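PDB 4XEA: peptidase M16 domain protein from Alicyclobacillus acidocaldarius subsp. acidocaldarius DSM 446, which is probably a metal-dependent peptidase of the M16 (insulinase-like) family that hydrolyses peptide bonds in proteins or peptides. Local coordinates for residues A36-T48 with L183-V195. Numbering follows the deposited sequence.
Sequences ATRYGSVDRAFRT and LCYDTFYHPSNMV
Tyr39 lies flat over one face of Phe188 in an offset stack, the planes 9° apart and the ring centroids separated by 3.9 Å. Phe188 then turns its edge to the face of Phe46, so one ring is held from two directions; planes at 80° identify this second pair as T-shaped. Phe46 reaches it with CG wedged between its own backbone N and carbonyl carbon (chi1 56°), and its CZ also comes 3.9 Å from Cys184 SG. Beside this tight, buried cluster the polar grip centres on Asn193. Its ND2 donates to Phe188 O in the carbonyl plane, and to Arg38 O from well above that carbonyl's plane, at 3.1 Å. Phe188 O accepts a second bond, 2.7 Å long, from Thr37 OG1. Asn193 OD1 also accepts from Arg38 NH1 at 3.1 Å; with an alanine here, NH1 would probably lose that acceptor, and Phe188 O and Arg38 O the amide that bridges them. The more open side is at Arg38, a partly exposed residue, where a water links NH2 to Ser192 O and NE bonds to Leu379 O. Ala36 N donates to Val195 O at 2.9 Å and Val195 N returns a bond to Ala36 O, an antiparallel hydrogen-bonded pair that joins strands 31-37 and 194-200 of the mixed sheet. Helix 367-379 packs on Ala36 and Val195, whereas helix 59-66, which carries the nickel ligands His61 and His65, touches Tyr39, Cys184 and Tyr189.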
loop_
_atom_site.group_PDB
_atom_site.type_symbol
_atom_site.label_atom_id
_atom_site.label_comp_id
_atom_site.label_asym_id
_atom_site.label_seq_id
_atom_site.Cartn_x
_atom_site.Cartn_y
_atom_site.Cartn_z
ATOM N N ALA A 36 -21.702 -5.473 0.674
ATOM C CA ALA A 36 -21.868 -4.019 0.541
ATOM C C ALA A 36 -23.260 -3.617 0.234
ATOM O O ALA A 36 -24.012 -4.395 -0.383
ATOM C CB ALA A 36 -20.933 -3.462 -0.518
ATOM N N THR A 37 -23.588 -2.381 0.629
ATOM C CA THR A 37 -24.922 -1.814 0.388
ATOM C C THR A 37 -24.832 -0.596 -0.517
ATOM O O THR A 37 -23.898 0.200 -0.408
ATOM C CB THR A 37 -25.647 -1.438 1.698
ATOM O OG1 THR A 37 -26.888 -0.787 1.408
ATOM C CG2 THR A 37 -24.769 -0.525 2.519
ATOM N N ARG A 38 -25.804 -0.485 -1.431
ATOM C CA ARG A 38 -25.986 0.711 -2.274
ATOM C C ARG A 38 -26.599 1.873 -1.453
ATOM O O ARG A 38 -27.767 2.281 -1.654
ATOM C CB ARG A 38 -26.875 0.373 -3.459
ATOM C CG ARG A 38 -26.890 1.400 -4.554
ATOM C CD ARG A 38 -27.830 1.018 -5.703
ATOM N NE ARG A 38 -27.495 -0.216 -6.450
ATOM C CZ ARG A 38 -28.020 -1.432 -6.250
ATOM N NH1 ARG A 38 -28.871 -1.667 -5.252
ATOM N NH2 ARG A 38 -27.654 -2.440 -7.050
ATOM N N TYR A 39 -25.769 2.405 -0.579
ATOM C CA TYR A 39 -26.107 3.472 0.354
ATOM C C TYR A 39 -24.801 4.079 0.833
ATOM O O TYR A 39 -23.917 3.368 1.351
ATOM C CB TYR A 39 -26.866 2.911 1.535
ATOM C CG TYR A 39 -27.237 3.944 2.589
ATOM C CD1 TYR A 39 -27.859 5.134 2.239
ATOM C CD2 TYR A 39 -26.984 3.718 3.930
ATOM C CE1 TYR A 39 -28.217 6.077 3.182
ATOM C CE2 TYR A 39 -27.350 4.657 4.901
ATOM C CZ TYR A 39 -27.986 5.816 4.517
ATOM O OH TYR A 39 -28.370 6.729 5.457
ATOM N N GLY A 40 -24.634 5.386 0.671
ATOM C CA GLY A 40 -23.431 6.040 1.186
ATOM C C GLY A 40 -23.698 7.433 1.664
ATOM O O GLY A 40 -24.852 7.804 1.856
ATOM N N SER A 41 -22.626 8.218 1.793
ATOM C CA SER A 41 -22.707 9.549 2.405
ATOM C C SER A 41 -23.591 10.512 1.636
ATOM O O SER A 41 -24.162 11.436 2.253
ATOM C CB SER A 41 -21.312 10.183 2.616
ATOM O OG SER A 41 -20.629 10.438 1.384
ATOM N N VAL A 42 -23.719 10.322 0.320
ATOM C CA VAL A 42 -24.462 11.280 -0.477
ATOM C C VAL A 42 -25.968 11.032 -0.531
ATOM O O VAL A 42 -26.691 11.863 -1.052
ATOM C CB VAL A 42 -23.892 11.511 -1.890
ATOM C CG1 VAL A 42 -22.404 12.007 -1.795
ATOM C CG2 VAL A 42 -24.090 10.296 -2.802
ATOM N N ASP A 43 -26.424 9.914 0.042
ATOM C CA ASP A 43 -27.850 9.575 0.057
ATOM C C ASP A 43 -28.543 10.304 1.203
ATOM O O ASP A 43 -29.059 9.694 2.139
ATOM C CB ASP A 43 -28.025 8.057 0.166
ATOM C CG ASP A 43 -27.636 7.354 -1.091
ATOM O OD1 ASP A 43 -28.317 7.634 -2.113
ATOM O OD2 ASP A 43 -26.650 6.545 -1.066
ATOM N N ARG A 44 -28.516 11.638 1.134
ATOM C CA ARG A 44 -29.108 12.488 2.157
ATOM C C ARG A 44 -30.646 12.437 2.123
ATOM O O ARG A 44 -31.291 12.499 3.159
ATOM C CB ARG A 44 -28.649 13.934 1.923
ATOM C CG ARG A 44 -29.212 14.954 2.876
ATOM C CD ARG A 44 -28.889 16.385 2.418
ATOM N NE ARG A 44 -27.485 16.709 2.612
ATOM C CZ ARG A 44 -26.850 17.723 2.019
ATOM N NH1 ARG A 44 -27.472 18.490 1.112
ATOM N NH2 ARG A 44 -25.564 17.939 2.303
ATOM N N ALA A 45 -31.225 12.394 0.931
ATOM C CA ALA A 45 -32.676 12.443 0.808
ATOM C C ALA A 45 -33.170 11.301 -0.068
ATOM O O ALA A 45 -32.485 10.860 -1.022
ATOM C CB ALA A 45 -33.126 13.807 0.215
ATOM N N PHE A 46 -34.375 10.850 0.239
ATOM C CA PHE A 46 -34.939 9.703 -0.429
ATOM C C PHE A 46 -36.418 9.597 -0.068
ATOM O O PHE A 46 -36.884 10.182 0.912
ATOM C CB PHE A 46 -34.214 8.401 -0.068
ATOM C CG PHE A 46 -34.158 8.116 1.409
ATOM C CD1 PHE A 46 -33.147 8.655 2.198
ATOM C CD2 PHE A 46 -35.144 7.323 2.028
ATOM C CE1 PHE A 46 -33.116 8.408 3.566
ATOM C CE2 PHE A 46 -35.104 7.047 3.374
ATOM C CZ PHE A 46 -34.078 7.597 4.159
ATOM N N ARG A 47 -37.135 8.849 -0.894
ATOM C CA ARG A 47 -38.525 8.510 -0.650
ATOM C C ARG A 47 -38.619 7.008 -0.525
ATOM O O ARG A 47 -38.006 6.263 -1.317
ATOM C CB ARG A 47 -39.407 8.939 -1.818
ATOM C CG ARG A 47 -40.911 8.625 -1.619
ATOM C CD ARG A 47 -41.598 8.471 -3.006
ATOM N NE ARG A 47 -43.038 8.331 -2.909
ATOM C CZ ARG A 47 -43.863 9.344 -2.655
ATOM N NH1 ARG A 47 -43.381 10.581 -2.490
ATOM N NH2 ARG A 47 -45.167 9.115 -2.582
ATOM N N THR A 48 -39.366 6.549 0.477
ATOM C CA THR A 48 -39.583 5.125 0.684
ATOM C C THR A 48 -40.889 4.976 1.468
ATOM O O THR A 48 -41.287 5.881 2.204
ATOM C CB THR A 48 -38.417 4.457 1.431
ATOM O OG1 THR A 48 -38.508 3.038 1.289
ATOM C CG2 THR A 48 -38.427 4.809 2.916
ATOM N N LEU A 183 -34.440 3.934 10.550
ATOM C CA LEU A 183 -35.134 4.094 9.269
ATOM C C LEU A 183 -34.159 3.820 8.126
ATOM O O LEU A 183 -34.445 3.027 7.231
ATOM C CB LEU A 183 -35.691 5.496 9.131
ATOM C CG LEU A 183 -36.110 5.830 7.690
ATOM C CD1 LEU A 183 -37.421 5.090 7.356
ATOM C CD2 LEU A 183 -36.256 7.311 7.543
ATOM N N CYS A 184 -32.989 4.463 8.169
ATOM C CA CYS A 184 -32.012 4.283 7.108
ATOM C C CYS A 184 -31.519 2.865 7.058
ATOM O O CYS A 184 -31.367 2.333 5.975
ATOM C CB CYS A 184 -30.862 5.282 7.218
ATOM S SG CYS A 184 -31.440 6.924 6.984
ATOM N N TYR A 185 -31.325 2.225 8.210
ATOM C CA TYR A 185 -30.874 0.842 8.219
ATOM C C TYR A 185 -31.955 -0.070 7.612
ATOM O O TYR A 185 -31.644 -0.932 6.793
ATOM C CB TYR A 185 -30.514 0.354 9.642
ATOM C CG TYR A 185 -30.133 -1.105 9.691
ATOM C CD1 TYR A 185 -31.039 -2.085 10.131
ATOM C CD2 TYR A 185 -28.869 -1.517 9.304
ATOM C CE1 TYR A 185 -30.687 -3.406 10.150
ATOM C CE2 TYR A 185 -28.518 -2.828 9.313
ATOM C CZ TYR A 185 -29.410 -3.767 9.739
ATOM O OH TYR A 185 -29.021 -5.065 9.750
ATOM N N ASP A 186 -33.209 0.124 8.014
ATOM C CA ASP A 186 -34.287 -0.714 7.496
ATOM C C ASP A 186 -34.460 -0.484 5.992
ATOM O O ASP A 186 -34.714 -1.429 5.257
ATOM C CB ASP A 186 -35.630 -0.515 8.257
ATOM C CG ASP A 186 -35.657 -1.194 9.629
ATOM O OD1 ASP A 186 -34.797 -2.074 9.978
ATOM O OD2 ASP A 186 -36.600 -0.848 10.387
ATOM N N THR A 187 -34.263 0.745 5.525
ATOM C CA THR A 187 -34.474 1.070 4.122
ATOM C C THR A 187 -33.355 0.527 3.229
ATOM O O THR A 187 -33.636 -0.007 2.151
ATOM C CB THR A 187 -34.580 2.579 3.923
ATOM O OG1 THR A 187 -35.668 3.084 4.704
ATOM C CG2 THR A 187 -34.788 2.968 2.436
ATOM N N PHE A 188 -32.103 0.678 3.666
ATOM C CA PHE A 188 -30.954 0.471 2.788
ATOM C C PHE A 188 -30.213 -0.814 3.006
ATOM O O PHE A 188 -29.447 -1.214 2.154
ATOM C CB PHE A 188 -29.976 1.651 2.897
ATOM C CG PHE A 188 -30.499 2.921 2.284
ATOM C CD1 PHE A 188 -30.996 3.935 3.084
ATOM C CD2 PHE A 188 -30.510 3.096 0.906
ATOM C CE1 PHE A 188 -31.500 5.120 2.533
ATOM C CE2 PHE A 188 -30.972 4.284 0.336
ATOM C CZ PHE A 188 -31.467 5.308 1.146
ATOM N N TYR A 189 -30.440 -1.475 4.137
ATOM C CA TYR A 189 -29.728 -2.709 4.439
ATOM C C TYR A 189 -30.551 -3.944 4.147
ATOM O O TYR A 189 -30.205 -5.025 4.576
ATOM C CB TYR A 189 -29.238 -2.695 5.874
ATOM C CG TYR A 189 -27.919 -1.984 6.030
ATOM C CD1 TYR A 189 -27.849 -0.591 5.966
ATOM C CD2 TYR A 189 -26.734 -2.704 6.241
ATOM C CE1 TYR A 189 -26.634 0.086 6.097
ATOM C CE2 TYR A 189 -25.521 -2.039 6.394
ATOM C CZ TYR A 189 -25.476 -0.635 6.295
ATOM O OH TYR A 189 -24.295 0.046 6.468
ATOM N N HIS A 190 -31.633 -3.782 3.390
ATOM C CA HIS A 190 -32.373 -4.909 2.911
ATOM C C HIS A 190 -31.531 -5.672 1.888
ATOM O O HIS A 190 -30.811 -5.061 1.116
ATOM C CB HIS A 190 -33.708 -4.467 2.260
ATOM C CG HIS A 190 -34.624 -5.612 1.992
ATOM N ND1 HIS A 190 -34.524 -6.394 0.862
ATOM C CD2 HIS A 190 -35.646 -6.121 2.717
ATOM C CE1 HIS A 190 -35.456 -7.334 0.900
ATOM N NE2 HIS A 190 -36.150 -7.193 2.015
ATOM N N PRO A 191 -31.640 -7.001 1.857
ATOM C CA PRO A 191 -30.755 -7.742 0.950
ATOM C C PRO A 191 -30.891 -7.404 -0.542
ATOM O O PRO A 191 -29.915 -7.571 -1.296
ATOM C CB PRO A 191 -31.118 -9.218 1.216
ATOM C CG PRO A 191 -32.322 -9.192 2.154
ATOM C CD PRO A 191 -32.285 -7.885 2.850
ATOM N N SER A 192 -32.063 -6.924 -0.944
ATOM C CA SER A 192 -32.343 -6.510 -2.303
ATOM C C SER A 192 -31.534 -5.268 -2.675
ATOM O O SER A 192 -31.394 -4.970 -3.868
ATOM C CB SER A 192 -33.840 -6.201 -2.494
ATOM O OG SER A 192 -34.240 -5.140 -1.645
ATOM N N ASN A 193 -31.004 -4.555 -1.670
ATOM C CA ASN A 193 -30.184 -3.368 -1.932
ATOM C C ASN A 193 -28.681 -3.640 -1.816
ATOM O O ASN A 193 -27.871 -2.693 -1.799
ATOM C CB ASN A 193 -30.560 -2.213 -1.004
ATOM C CG ASN A 193 -30.017 -0.830 -1.520
ATOM O OD1 ASN A 193 -30.143 -0.488 -2.700
ATOM N ND2 ASN A 193 -29.500 -0.033 -0.610
HETATM N N MSE A 194 -28.320 -4.922 -1.704
HETATM C CA MSE A 194 -26.943 -5.314 -1.364
HETATM C C MSE A 194 -26.325 -6.345 -2.308
HETATM O O MSE A 194 -26.994 -6.874 -3.210
HETATM C CB MSE A 194 -26.863 -5.793 0.101
HETATM C CG MSE A 194 -27.333 -4.761 1.107
HETATM SE SE MSE A 194 -26.940 -5.141 2.978
HETATM C CE MSE A 194 -24.972 -5.068 3.007
ATOM N N VAL A 195 -25.030 -6.624 -2.087
ATOM C CA VAL A 195 -24.271 -7.533 -2.918
ATOM C C VAL A 195 -23.205 -8.191 -2.041
ATOM O O VAL A 195 -22.680 -7.554 -1.121
ATOM C CB VAL A 195 -23.654 -6.839 -4.151
ATOM C CG1 VAL A 195 -22.517 -5.821 -3.760
ATOM C CG2 VAL A 195 -23.196 -7.869 -5.195
HETATM O O HOH W 1 -29.363 -4.755 -6.007
#